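Local coordinates for tetracycline repressor protein class G (Acinetobacter baumannii, PDB 6RX9) that represses transcription of a tetracycline resistance gene by binding its operator DNA, an affinity that falls when tetracycline binds, at residues Ile10-Leu14 and Leu51-Leu55; Leu17-Asp23 and Tyr93-Ile99; Arg66-Glu70 and Thr112-Gln116; Lys80-Leu84 and Phe188-Asp193. All coordinates share one frame; numbering follows the deposited sequence.

Contact 1: residues Ile10-Leu14 and Leu51-Leu55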
loop_
_atom_site.group_PDB
_atom_site.type_symbol
_atom_site.label_atom_id
_atom_site.label_comp_id
_atom_site.label_asym_id
_atom_site.label_seq_id
_atom_site.Cartn_x
_atom_site.Cartn_y
_atom_site.Cartn_z
ATOM N N ILE A 10 -25.527 -4.311 -1.908
ATOM C CA ILE A 10 -24.167 -4.001 -1.368
ATOM C C ILE A 10 -24.203 -4.017 0.165
ATOM O O ILE A 10 -23.187 -4.426 0.767
ATOM C CB ILE A 10 -23.617 -2.682 -1.944
ATOM C CG1 ILE A 10 -23.308 -2.825 -3.437
ATOM C CG2 ILE A 10 -22.396 -2.207 -1.163
ATOM C CD1 ILE A 10 -22.207 -3.816 -3.753
ATOM N N ALA A 11 -25.311 -3.594 0.779
ATOM C CA ALA A 11 -25.519 -3.663 2.245
ATOM C C ALA A 11 -25.305 -5.108 2.718
ATOM O O ALA A 11 -24.586 -5.306 3.716
ATOM C CB ALA A 11 -26.889 -3.153 2.610
ATOM N N ALA A 12 -25.886 -6.080 2.007
ATOM C CA ALA A 12 -25.770 -7.530 2.296
ATOM C C ALA A 12 -24.340 -8.014 2.022
ATOM O O ALA A 12 -23.836 -8.841 2.809
ATOM C CB ALA A 12 -26.777 -8.298 1.475
ATOM N N ALA A 13 -23.722 -7.534 0.937
ATOM C CA ALA A 13 -22.354 -7.908 0.507
ATOM C C ALA A 13 -21.337 -7.470 1.569
ATOM O O ALA A 13 -20.372 -8.220 1.814
ATOM C CB ALA A 13 -22.045 -7.301 -0.840
ATOM N N LEU A 14 -21.549 -6.300 2.179
ATOM C CA LEU A 14 -20.660 -5.756 3.241
ATOM C C LEU A 14 -20.730 -6.650 4.486
ATOM O O LEU A 14 -19.657 -6.989 5.017
ATOM C CB LEU A 14 -21.060 -4.310 3.553
ATOM C CG LEU A 14 -20.608 -3.272 2.526
ATOM C CD1 LEU A 14 -21.295 -1.938 2.771
ATOM C CD2 LEU A 14 -19.097 -3.102 2.542
ATOM N N LEU A 51 -18.496 -6.747 -8.370
ATOM C CA LEU A 51 -18.940 -6.632 -6.952
ATOM C C LEU A 51 -17.845 -5.944 -6.121
ATOM O O LEU A 51 -18.182 -5.008 -5.359
ATOM C CB LEU A 51 -19.258 -8.026 -6.401
ATOM C CG LEU A 51 -19.643 -8.080 -4.923
ATOM C CD1 LEU A 51 -20.850 -7.203 -4.641
ATOM C CD2 LEU A 51 -19.907 -9.512 -4.481
ATOM N N LEU A 52 -16.591 -6.389 -6.254
ATOM C CA LEU A 52 -15.434 -5.824 -5.504
ATOM C C LEU A 52 -15.282 -4.331 -5.835
ATOM O O LEU A 52 -15.024 -3.553 -4.896
ATOM C CB LEU A 52 -14.154 -6.599 -5.840
ATOM C CG LEU A 52 -14.072 -8.023 -5.292
ATOM C CD1 LEU A 52 -12.724 -8.647 -5.612
ATOM C CD2 LEU A 52 -14.333 -8.062 -3.794
ATOM N N ASP A 53 -15.429 -3.952 -7.109
ATOM C CA ASP A 53 -15.383 -2.535 -7.574
ATOM C C ASP A 53 -16.413 -1.703 -6.798
ATOM O O ASP A 53 -16.052 -0.596 -6.335
ATOM C CB ASP A 53 -15.634 -2.415 -9.080
ATOM C CG ASP A 53 -14.517 -2.952 -9.961
ATOM O OD1 ASP A 53 -13.411 -3.194 -9.437
ATOM O OD2 ASP A 53 -14.766 -3.130 -11.169
ATOM N N ALA A 54 -17.643 -2.209 -6.660
ATOM C CA ALA A 54 -18.765 -1.525 -5.970
ATOM C C ALA A 54 -18.488 -1.437 -4.464
ATOM O O ALA A 54 -18.796 -0.384 -3.870
ATOM C CB ALA A 54 -20.066 -2.234 -6.251
ATOM N N LEU A 55 -17.931 -2.496 -3.867
ATOM C CA LEU A 55 -17.565 -2.535 -2.425
ATOM C C LEU A 55 -16.490 -1.477 -2.148
ATOM O O LEU A 55 -16.629 -0.751 -1.144
ATOM C CB LEU A 55 -17.071 -3.937 -2.047
ATOM C CG LEU A 55 -18.152 -5.014 -1.959
ATOM C CD1 LEU A 55 -17.531 -6.395 -1.817
ATOM C CD2 LEU A 55 -19.110 -4.742 -0.809
#

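Contact 2: residues Leu17-Asp23 and Tyr93-Ile99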
loop_
_atom_site.group_PDB
_atom_site.type_symbol
_atom_site.label_atom_id
_atom_site.label_comp_id
_atom_site.label_asym_id
_atom_site.label_seq_id
_atom_site.Cartn_x
_atom_site.Cartn_y
_atom_site.Cartn_z
ATOM N N LEU A 17 -18.957 -9.910 3.606
ATOM C CA LEU A 17 -17.496 -9.635 3.547
ATOM C C LEU A 17 -16.889 -9.745 4.953
ATOM O O LEU A 17 -15.841 -10.402 5.088
ATOM C CB LEU A 17 -17.265 -8.246 2.945
ATOM C CG LEU A 17 -15.823 -7.742 2.967
ATOM C CD1 LEU A 17 -14.892 -8.705 2.243
ATOM C CD2 LEU A 17 -15.732 -6.351 2.359
ATOM N N ASN A 18 -17.517 -9.121 5.955
ATOM C CA ASN A 18 -17.054 -9.147 7.371
ATOM C C ASN A 18 -17.093 -10.582 7.912
ATOM O O ASN A 18 -16.187 -10.938 8.687
ATOM C CB ASN A 18 -17.874 -8.221 8.272
ATOM C CG ASN A 18 -17.279 -6.836 8.412
ATOM O OD1 ASN A 18 -16.083 -6.636 8.203
ATOM N ND2 ASN A 18 -18.108 -5.874 8.781
ATOM N N GLU A 19 -18.099 -11.370 7.519
ATOM C CA GLU A 19 -18.326 -12.742 8.049
ATOM C C GLU A 19 -17.282 -13.719 7.492
ATOM O O GLU A 19 -16.777 -14.529 8.292
ATOM C CB GLU A 19 -19.746 -13.219 7.734
ATOM C CG GLU A 19 -20.796 -12.600 8.640
ATOM C CD GLU A 19 -22.222 -13.050 8.375
ATOM O OE1 GLU A 19 -22.414 -14.225 7.999
ATOM O OE2 GLU A 19 -23.139 -12.221 8.550
ATOM N N VAL A 20 -16.991 -13.675 6.186
ATOM C CA VAL A 20 -16.231 -14.756 5.479
ATOM C C VAL A 20 -14.963 -14.207 4.810
ATOM O O VAL A 20 -14.063 -15.019 4.529
ATOM C CB VAL A 20 -17.119 -15.504 4.463
ATOM C CG1 VAL A 20 -18.378 -16.050 5.118
ATOM C CG2 VAL A 20 -17.468 -14.649 3.253
ATOM N N GLY A 21 -14.888 -12.899 4.549
ATOM C CA GLY A 21 -13.702 -12.265 3.946
ATOM C C GLY A 21 -13.750 -12.268 2.427
ATOM O O GLY A 21 -14.649 -12.919 1.851
ATOM N N MET A 22 -12.787 -11.574 1.817
ATOM C CA MET A 22 -12.687 -11.268 0.364
ATOM C C MET A 22 -12.546 -12.560 -0.455
ATOM O O MET A 22 -13.180 -12.660 -1.526
ATOM C CB MET A 22 -11.465 -10.374 0.142
ATOM C CG MET A 22 -11.241 -9.920 -1.277
ATOM S SD MET A 22 -9.680 -9.003 -1.358
ATOM C CE MET A 22 -9.693 -8.470 -3.068
ATOM N N ASP A 23 -11.738 -13.508 0.028
ATOM C CA ASP A 23 -11.372 -14.750 -0.706
ATOM C C ASP A 23 -12.592 -15.677 -0.813
ATOM O O ASP A 23 -12.776 -16.262 -1.894
ATOM C CB ASP A 23 -10.168 -15.438 -0.052
ATOM C CG ASP A 23 -8.873 -14.645 -0.154
ATOM O OD1 ASP A 23 -8.798 -13.737 -1.009
ATOM O OD2 ASP A 23 -7.940 -14.942 0.622
ATOM N N TYR A 93 -13.968 -2.573 7.273
ATOM C CA TYR A 93 -14.372 -3.913 6.769
ATOM C C TYR A 93 -13.145 -4.804 6.560
ATOM O O TYR A 93 -12.072 -4.310 6.159
ATOM C CB TYR A 93 -15.206 -3.773 5.493
ATOM C CG TYR A 93 -16.596 -3.257 5.753
ATOM C CD1 TYR A 93 -17.596 -4.111 6.188
ATOM C CD2 TYR A 93 -16.906 -1.913 5.619
ATOM C CE1 TYR A 93 -18.873 -3.653 6.460
ATOM C CE2 TYR A 93 -18.180 -1.439 5.883
ATOM C CZ TYR A 93 -19.166 -2.311 6.306
ATOM O OH TYR A 93 -20.425 -1.860 6.575
ATOM N N ARG A 94 -13.327 -6.097 6.837
ATOM C CA ARG A 94 -12.342 -7.178 6.570
ATOM C C ARG A 94 -11.817 -7.030 5.135
ATOM O O ARG A 94 -12.640 -6.830 4.220
ATOM C CB ARG A 94 -13.015 -8.531 6.818
ATOM C CG ARG A 94 -12.101 -9.734 6.657
ATOM C CD ARG A 94 -12.786 -10.988 7.156
ATOM N NE ARG A 94 -11.951 -12.166 6.980
ATOM C CZ ARG A 94 -12.289 -13.398 7.349
ATOM N NH1 ARG A 94 -13.459 -13.631 7.925
ATOM N NH2 ARG A 94 -11.450 -14.394 7.140
ATOM N N ASP A 95 -10.491 -7.063 4.969
ATOM C CA ASP A 95 -9.775 -7.035 3.661
ATOM C C ASP A 95 -9.989 -5.693 2.943
ATOM O O ASP A 95 -9.766 -5.641 1.722
ATOM C CB ASP A 95 -10.190 -8.231 2.796
ATOM C CG ASP A 95 -9.814 -9.568 3.411
ATOM O OD1 ASP A 95 -8.760 -9.623 4.076
ATOM O OD2 ASP A 95 -10.578 -10.539 3.230
ATOM N N GLY A 96 -10.366 -4.639 3.672
ATOM C CA GLY A 96 -10.653 -3.306 3.107
ATOM C C GLY A 96 -9.519 -2.785 2.236
ATOM O O GLY A 96 -9.795 -2.357 1.102
ATOM N N ALA A 97 -8.280 -2.808 2.734
ATOM C CA ALA A 97 -7.101 -2.274 2.009
ATOM C C ALA A 97 -6.814 -3.128 0.768
ATOM O O ALA A 97 -6.504 -2.539 -0.280
ATOM C CB ALA A 97 -5.905 -2.180 2.924
ATOM N N ARG A 98 -6.934 -4.455 0.875
ATOM C CA ARG A 98 -6.728 -5.411 -0.250
ATOM C C ARG A 98 -7.737 -5.116 -1.368
ATOM O O ARG A 98 -7.327 -5.077 -2.543
ATOM C CB ARG A 98 -6.869 -6.861 0.224
ATOM C CG ARG A 98 -5.654 -7.406 0.959
ATOM C CD ARG A 98 -5.880 -8.840 1.405
ATOM N NE ARG A 98 -6.087 -9.717 0.259
ATOM C CZ ARG A 98 -6.762 -10.866 0.268
ATOM N NH1 ARG A 98 -6.871 -11.561 -0.851
ATOM N NH2 ARG A 98 -7.325 -11.324 1.375
ATOM N N ILE A 99 -9.007 -4.917 -1.009
ATOM C CA ILE A 99 -10.108 -4.585 -1.962
ATOM C C ILE A 99 -9.766 -3.263 -2.664
ATOM O O ILE A 99 -9.849 -3.223 -3.906
ATOM C CB ILE A 99 -11.471 -4.549 -1.241
ATOM C CG1 ILE A 99 -11.924 -5.960 -0.855
ATOM C CG2 ILE A 99 -12.522 -3.828 -2.078
ATOM C CD1 ILE A 99 -13.075 -5.998 0.124
HETATM O O HOH W 1 -9.967 -13.053 2.504
#

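Contact 3: residues Arg66-Glu70 and Thr112-Gln116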
loop_
_atom_site.group_PDB
_atom_site.type_symbol
_atom_site.label_atom_id
_atom_site.label_comp_id
_atom_site.label_asym_id
_atom_site.label_seq_id
_atom_site.Cartn_x
_atom_site.Cartn_y
_atom_site.Cartn_z
ATOM N N ARG A 66 -14.687 14.109 4.911
ATOM C CA ARG A 66 -13.474 14.888 5.292
ATOM C C ARG A 66 -12.658 15.252 4.042
ATOM O O ARG A 66 -11.452 15.540 4.191
ATOM C CB ARG A 66 -12.644 14.080 6.297
ATOM C CG ARG A 66 -13.096 14.246 7.740
ATOM C CD ARG A 66 -12.637 15.573 8.312
ATOM N NE ARG A 66 -13.077 15.777 9.685
ATOM C CZ ARG A 66 -12.683 16.778 10.470
ATOM N NH1 ARG A 66 -11.821 17.681 10.028
ATOM N NH2 ARG A 66 -13.153 16.872 11.702
ATOM N N SER A 67 -13.292 15.274 2.865
ATOM C CA SER A 67 -12.636 15.529 1.555
ATOM C C SER A 67 -12.480 17.036 1.303
ATOM O O SER A 67 -11.549 17.408 0.565
ATOM C CB SER A 67 -13.396 14.863 0.433
ATOM O OG SER A 67 -14.702 15.405 0.310
ATOM N N LEU A 68 -13.350 17.870 1.887
ATOM C CA LEU A 68 -13.394 19.339 1.640
ATOM C C LEU A 68 -12.833 20.091 2.846
ATOM O O LEU A 68 -13.239 19.841 3.980
ATOM C CB LEU A 68 -14.841 19.756 1.351
ATOM C CG LEU A 68 -15.448 19.190 0.068
ATOM C CD1 LEU A 68 -16.885 19.656 -0.103
ATOM C CD2 LEU A 68 -14.615 19.571 -1.149
ATOM N N PRO A 69 -11.884 21.035 2.641
ATOM C CA PRO A 69 -11.396 21.890 3.724
ATOM C C PRO A 69 -12.533 22.652 4.419
ATOM O O PRO A 69 -13.393 23.181 3.733
ATOM C CB PRO A 69 -10.445 22.878 3.030
ATOM C CG PRO A 69 -10.020 22.163 1.766
ATOM C CD PRO A 69 -11.212 21.322 1.363
ATOM N N GLU A 70 -12.506 22.683 5.754
ATOM C CA GLU A 70 -13.477 23.424 6.600
ATOM C C GLU A 70 -12.928 24.833 6.855
ATOM O O GLU A 70 -11.690 24.993 6.882
ATOM C CB GLU A 70 -13.734 22.655 7.898
ATOM C CG GLU A 70 -14.327 21.276 7.660
ATOM C CD GLU A 70 -14.587 20.454 8.912
ATOM O OE1 GLU A 70 -14.039 20.806 9.978
ATOM O OE2 GLU A 70 -15.337 19.459 8.815
ATOM N N THR A 112 -13.770 18.001 -6.421
ATOM C CA THR A 112 -13.173 17.780 -5.075
ATOM C C THR A 112 -11.651 17.940 -5.157
ATOM O O THR A 112 -11.087 18.618 -4.275
ATOM C CB THR A 112 -13.564 16.409 -4.511
ATOM O OG1 THR A 112 -14.987 16.384 -4.382
ATOM C CG2 THR A 112 -12.927 16.110 -3.172
ATOM N N ALA A 113 -11.021 17.339 -6.171
ATOM C CA ALA A 113 -9.562 17.406 -6.432
ATOM C C ALA A 113 -9.121 18.869 -6.531
ATOM O O ALA A 113 -8.183 19.253 -5.806
ATOM C CB ALA A 113 -9.222 16.644 -7.690
ATOM N N GLU A 114 -9.785 19.655 -7.387
ATOM C CA GLU A 114 -9.438 21.076 -7.656
ATOM C C GLU A 114 -9.579 21.894 -6.367
ATOM O O GLU A 114 -8.661 22.683 -6.079
ATOM C CB GLU A 114 -10.308 21.655 -8.774
ATOM C CG GLU A 114 -9.971 23.100 -9.097
ATOM C CD GLU A 114 -10.237 23.539 -10.527
ATOM O OE1 GLU A 114 -10.571 22.677 -11.364
ATOM O OE2 GLU A 114 -10.102 24.748 -10.801
ATOM N N THR A 115 -10.676 21.706 -5.623
ATOM C CA THR A 115 -10.935 22.384 -4.321
ATOM C C THR A 115 -9.769 22.100 -3.363
ATOM O O THR A 115 -9.252 23.065 -2.766
ATOM C CB THR A 115 -12.276 21.954 -3.709
ATOM O OG1 THR A 115 -13.312 22.181 -4.665
ATOM C CG2 THR A 115 -12.601 22.704 -2.434
ATOM N N GLN A 116 -9.369 20.830 -3.235
ATOM C CA GLN A 116 -8.255 20.384 -2.351
ATOM C C GLN A 116 -6.947 21.055 -2.790
ATOM O O GLN A 116 -6.260 21.633 -1.922
ATOM C CB GLN A 116 -8.105 18.860 -2.372
ATOM C CG GLN A 116 -9.209 18.119 -1.628
ATOM C CD GLN A 116 -8.950 16.633 -1.553
ATOM O OE1 GLN A 116 -8.068 16.101 -2.223
ATOM N NE2 GLN A 116 -9.720 15.943 -0.726
#

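Contact 4: residues Lys80-Leu84 and Phe188-Asp193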
loop_
_atom_site.group_PDB
_atom_site.type_symbol
_atom_site.label_atom_id
_atom_site.label_comp_id
_atom_site.label_asym_id
_atom_site.label_seq_id
_atom_site.Cartn_x
_atom_site.Cartn_y
_atom_site.Cartn_z
ATOM N N LYS A 80 -4.269 15.777 8.031
ATOM C CA LYS A 80 -4.291 14.761 9.120
ATOM C C LYS A 80 -5.692 14.147 9.217
ATOM O O LYS A 80 -5.787 12.908 9.192
ATOM C CB LYS A 80 -3.866 15.348 10.469
ATOM C CG LYS A 80 -3.968 14.368 11.633
ATOM C CD LYS A 80 -2.977 14.602 12.751
ATOM C CE LYS A 80 -2.911 13.435 13.714
ATOM N NZ LYS A 80 -1.898 13.652 14.773
ATOM N N GLU A 81 -6.734 14.975 9.318
ATOM C CA GLU A 81 -8.134 14.496 9.482
ATOM C C GLU A 81 -8.550 13.699 8.238
ATOM O O GLU A 81 -9.260 12.691 8.406
ATOM C CB GLU A 81 -9.083 15.662 9.768
ATOM C CG GLU A 81 -8.901 16.261 11.152
ATOM C CD GLU A 81 -9.145 15.310 12.314
ATOM O OE1 GLU A 81 -8.666 15.606 13.422
ATOM O OE2 GLU A 81 -9.814 14.274 12.112
ATOM N N ASN A 82 -8.114 14.120 7.048
ATOM C CA ASN A 82 -8.370 13.400 5.770
ATOM C C ASN A 82 -7.704 12.017 5.833
ATOM O O ASN A 82 -8.371 11.018 5.505
ATOM C CB ASN A 82 -7.885 14.199 4.558
ATOM C CG ASN A 82 -8.224 13.532 3.241
ATOM O OD1 ASN A 82 -7.403 12.812 2.678
ATOM N ND2 ASN A 82 -9.432 13.753 2.748
ATOM N N ALA A 83 -6.441 11.955 6.267
ATOM C CA ALA A 83 -5.664 10.696 6.375
ATOM C C ALA A 83 -6.356 9.744 7.359
ATOM O O ALA A 83 -6.511 8.553 7.016
ATOM C CB ALA A 83 -4.240 10.987 6.785
ATOM N N LEU A 84 -6.778 10.250 8.522
ATOM C CA LEU A 84 -7.391 9.437 9.612
ATOM C C LEU A 84 -8.727 8.844 9.140
ATOM O O LEU A 84 -9.015 7.679 9.479
ATOM C CB LEU A 84 -7.568 10.304 10.863
ATOM C CG LEU A 84 -6.278 10.637 11.613
ATOM C CD1 LEU A 84 -6.485 11.813 12.553
ATOM C CD2 LEU A 84 -5.764 9.425 12.378
ATOM N N PHE A 188 1.027 4.535 13.462
ATOM C CA PHE A 188 0.361 5.209 12.318
ATOM C C PHE A 188 0.510 6.729 12.461
ATOM O O PHE A 188 0.956 7.389 11.506
ATOM C CB PHE A 188 -1.119 4.841 12.215
ATOM C CG PHE A 188 -1.820 5.643 11.151
ATOM C CD1 PHE A 188 -1.688 5.306 9.813
ATOM C CD2 PHE A 188 -2.545 6.778 11.481
ATOM C CE1 PHE A 188 -2.307 6.059 8.828
ATOM C CE2 PHE A 188 -3.158 7.532 10.492
ATOM C CZ PHE A 188 -3.038 7.171 9.169
ATOM N N ASN A 189 0.150 7.260 13.632
ATOM C CA ASN A 189 0.159 8.719 13.922
ATOM C C ASN A 189 1.591 9.257 13.808
ATOM O O ASN A 189 1.747 10.380 13.311
ATOM C CB ASN A 189 -0.501 9.031 15.267
ATOM C CG ASN A 189 -2.013 8.991 15.183
ATOM O OD1 ASN A 189 -2.613 9.732 14.405
ATOM N ND2 ASN A 189 -2.637 8.128 15.965
ATOM N N PHE A 190 2.606 8.477 14.189
ATOM C CA PHE A 190 4.024 8.917 14.105
ATOM C C PHE A 190 4.413 9.143 12.637
ATOM O O PHE A 190 4.987 10.201 12.338
ATOM C CB PHE A 190 4.985 7.941 14.784
ATOM C CG PHE A 190 6.426 8.321 14.573
ATOM C CD1 PHE A 190 7.001 9.347 15.309
ATOM C CD2 PHE A 190 7.191 7.698 13.599
ATOM C CE1 PHE A 190 8.321 9.714 15.096
ATOM C CE2 PHE A 190 8.510 8.066 13.389
ATOM C CZ PHE A 190 9.072 9.073 14.140
ATOM N N GLY A 191 4.118 8.186 11.751
ATOM C CA GLY A 191 4.391 8.315 10.305
ATOM C C GLY A 191 3.627 9.476 9.684
ATOM O O GLY A 191 4.216 10.200 8.852
ATOM N N LEU A 192 2.354 9.643 10.054
ATOM C CA LEU A 192 1.462 10.705 9.511
ATOM C C LEU A 192 1.999 12.082 9.923
ATOM O O LEU A 192 2.140 12.946 9.039
ATOM C CB LEU A 192 0.038 10.485 10.030
ATOM C CG LEU A 192 -1.005 11.503 9.566
ATOM C CD1 LEU A 192 -0.967 11.686 8.057
ATOM C CD2 LEU A 192 -2.392 11.083 10.019
ATOM N N ASP A 193 2.298 12.260 11.212
ATOM C CA ASP A 193 2.827 13.527 11.792
ATOM C C ASP A 193 4.171 13.870 11.137
ATOM O O ASP A 193 4.403 15.061 10.860
ATOM C CB ASP A 193 2.939 13.431 13.315
ATOM C CG ASP A 193 1.602 13.398 14.036
ATOM O OD1 ASP A 193 0.579 13.742 13.404
ATOM O OD2 ASP A 193 1.592 13.032 15.228
#

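Contact 1: residues Ile10-Leu14 and Leu51-Leu55
I10, A13 and L14 on helix 6-20 meet L51, A54 and L55 on helix 48-59 through apolar carbons, mostly methyl groups. No hydrogen bond or ion pair crosses between the segments. The two short helical segments run at right angles, with their axes 10.7 Å apart at the closest approach.

One group of contacts gathers around I10 CD1. I10 CD1 lies 3.7 Å from A54 CB and 3.8 Å from L51 CD1. The first torsion of I10 turns CG1 beside the backbone N (chi1 -68°) and leaves CG2, anti to that N, to face L55. The I10 and L51 side chains pass alongside each other in opposite directions.

Both segments belong to the N-terminal DNA-binding region. The probable helix-turn-helix, residues 26-45, lies between them in sequence. L30 of helix 27-34 touches both A13 and L51, and F45 touches I10 and A54.

A second group of contacts surrounds L55 CD2. A13 CB is 3.9 Å and L14 CD2 3.7 Å from L55 CD2. The L14 and L55 side chains also run past each other in opposite directions. A13 CB is shared between the groups, since it also lies 4.0 Å from L51 CD1.

Contact 2: residues Leu17-Asp23 and Tyr93-Ile99
L17 meets I99 tip to tip, L17 CD2 only 3.5 Å from I99 CD1, tight for two carbons. L17 CD1 and CD2 also lie close to the carbonyl oxygen of R94.

N18 OD1 accepts R94 N at 3.1 Å, nearly straight at 172°. The N18 amide is turned only 21° from the Y93 ring plane, with N18 ND2 3.2 Å from Y93 CD1.

At the helix end, the extended R94 side chain runs past G21. V20 O and G21 N lie above one face of its guanidinium, toward the rim, and N18 O is at the edge. G21 has positive phi and lets R94 and D95 come close.

The contact joins the end of helix 6-20, in the DNA-binding region, to the type II turn Y93-G96 and the start of helix 96-102 in the tetracycline-binding domain.

M22 N donates to the anti lone pair of D95 OD2 at 2.8 Å. M22 SD sits over the centre of one face of the R98 guanidinium, and the M22 side chain runs oppositely past I99.

D23 OD1 takes R98 NH1 at 2.9 Å in a salt bridge, the carboxylate and guanidinium planes 62° apart. Water 1 bridges D23 N and D95 OD2.

Contact 3: residues Arg66-Glu70 and Thr112-Gln116
Q116 reaches from helix 110-122 to the backbone of S67 in the loop between helices 61-64 and 75-91. From CB the chain leaves with CG beside the backbone N (chi1 -73°). It is extended beyond CG, which carries the amide outward to the loop. Q116 CG passes 3.3 Å from S67 O, and Q116 CD lies 3.4 Å from the same oxygen. At the tip, Q116 NE2 donates to S67 O over 2.7 Å. The N-H points almost straight at the acceptor, at 171°. The bond lies in the amide plane of Q116 and in the carbonyl plane of S67, on a lone pair of the oxygen. Q116 NE2 is also 4.0 Å from S67 CB.

The loop and the helix both belong to the C-terminal, tetracycline-binding part of the fold. The Q116 side chain comes near that of N82, which probably binds tetracycline, as in a near-identical protein, and whose ND2 donates to R66 O in the loop.

Methyl contacts accompany the bond. T112 CG2 lies 3.8 Å from S67 CB. T115 CG2 meets L68 CD2 at 3.9 Å and P69 CD at 4.3 Å. The hydroxyls of S67 and T115 hydrogen-bond to H64 O and G111 O, just before their segments. F78 of helix 75-91 touches both P69 and Q116.

Contact 4: residues Lys80-Leu84 and Phe188-Asp193
A83 and L192 form the close-packed side of this contact between helices 75-91 and 185-202. A83 CB sits 3.6 Å from L192 CD1 and 3.7 Å from L192 CD2, so the small residue faces both methyls of the leucine. L192 CG stands anti to the backbone N (chi1 180°), which sends the fork toward helix 75-91. L84 adds to this side. L84 CD2 meets the edge of the F188 ring, 3.7 Å from F188 CE2, and L84 CG lies 4.2 Å from L192 CD2.

The other side is polar and less buried. K80, its chain extended, crosses over to helix 185-202. K80 CG lies 4.0 Å from L192 CD2, and K80 CE is 3.8 Å from N189 OD1. At the tip, K80 NZ donates to D193 OD1 over 2.8 Å, on the syn lone pair, in a salt bridge. One charged pair thus borders the apolar side. N189 OD1 also lies 3.8 Å from L84 CD2, between the two sides.

The segments run at 141° to each other, closer to antiparallel than to perpendicular. Helix 127-155 covers the apolar side: V141 touches both A83 and F188, and the F188 ring meets that of Y140. F190 packs on R129 and D193 on L202 of the second subunit, so helix 185-202 also takes part in the dimer.

Contacts 1 and 2 share helix 6-20, and their centres lie about 10 Å apart. They touch where L14 meets Y93 and where L52 meets M22 and I99. Contact 1 stays within the DNA-binding region, while contact 2 ties it to the tetracycline-binding domain. Contacts 3 and 4 both lie in that domain, with centres about 17 Å apart, and touch through R66 and N82. Contact 1 closes along the chain before contacts 3 and 4 open, whereas contact 2 crosses both in sequence. Contact 4 lies about 23 Å from contact 2, centre to centre. Helix 96-102 begins at contact 2 and carries H100, a probable magnesium site. Contact 2 is consistent with a route from the drug pocket to the DNA-binding helices.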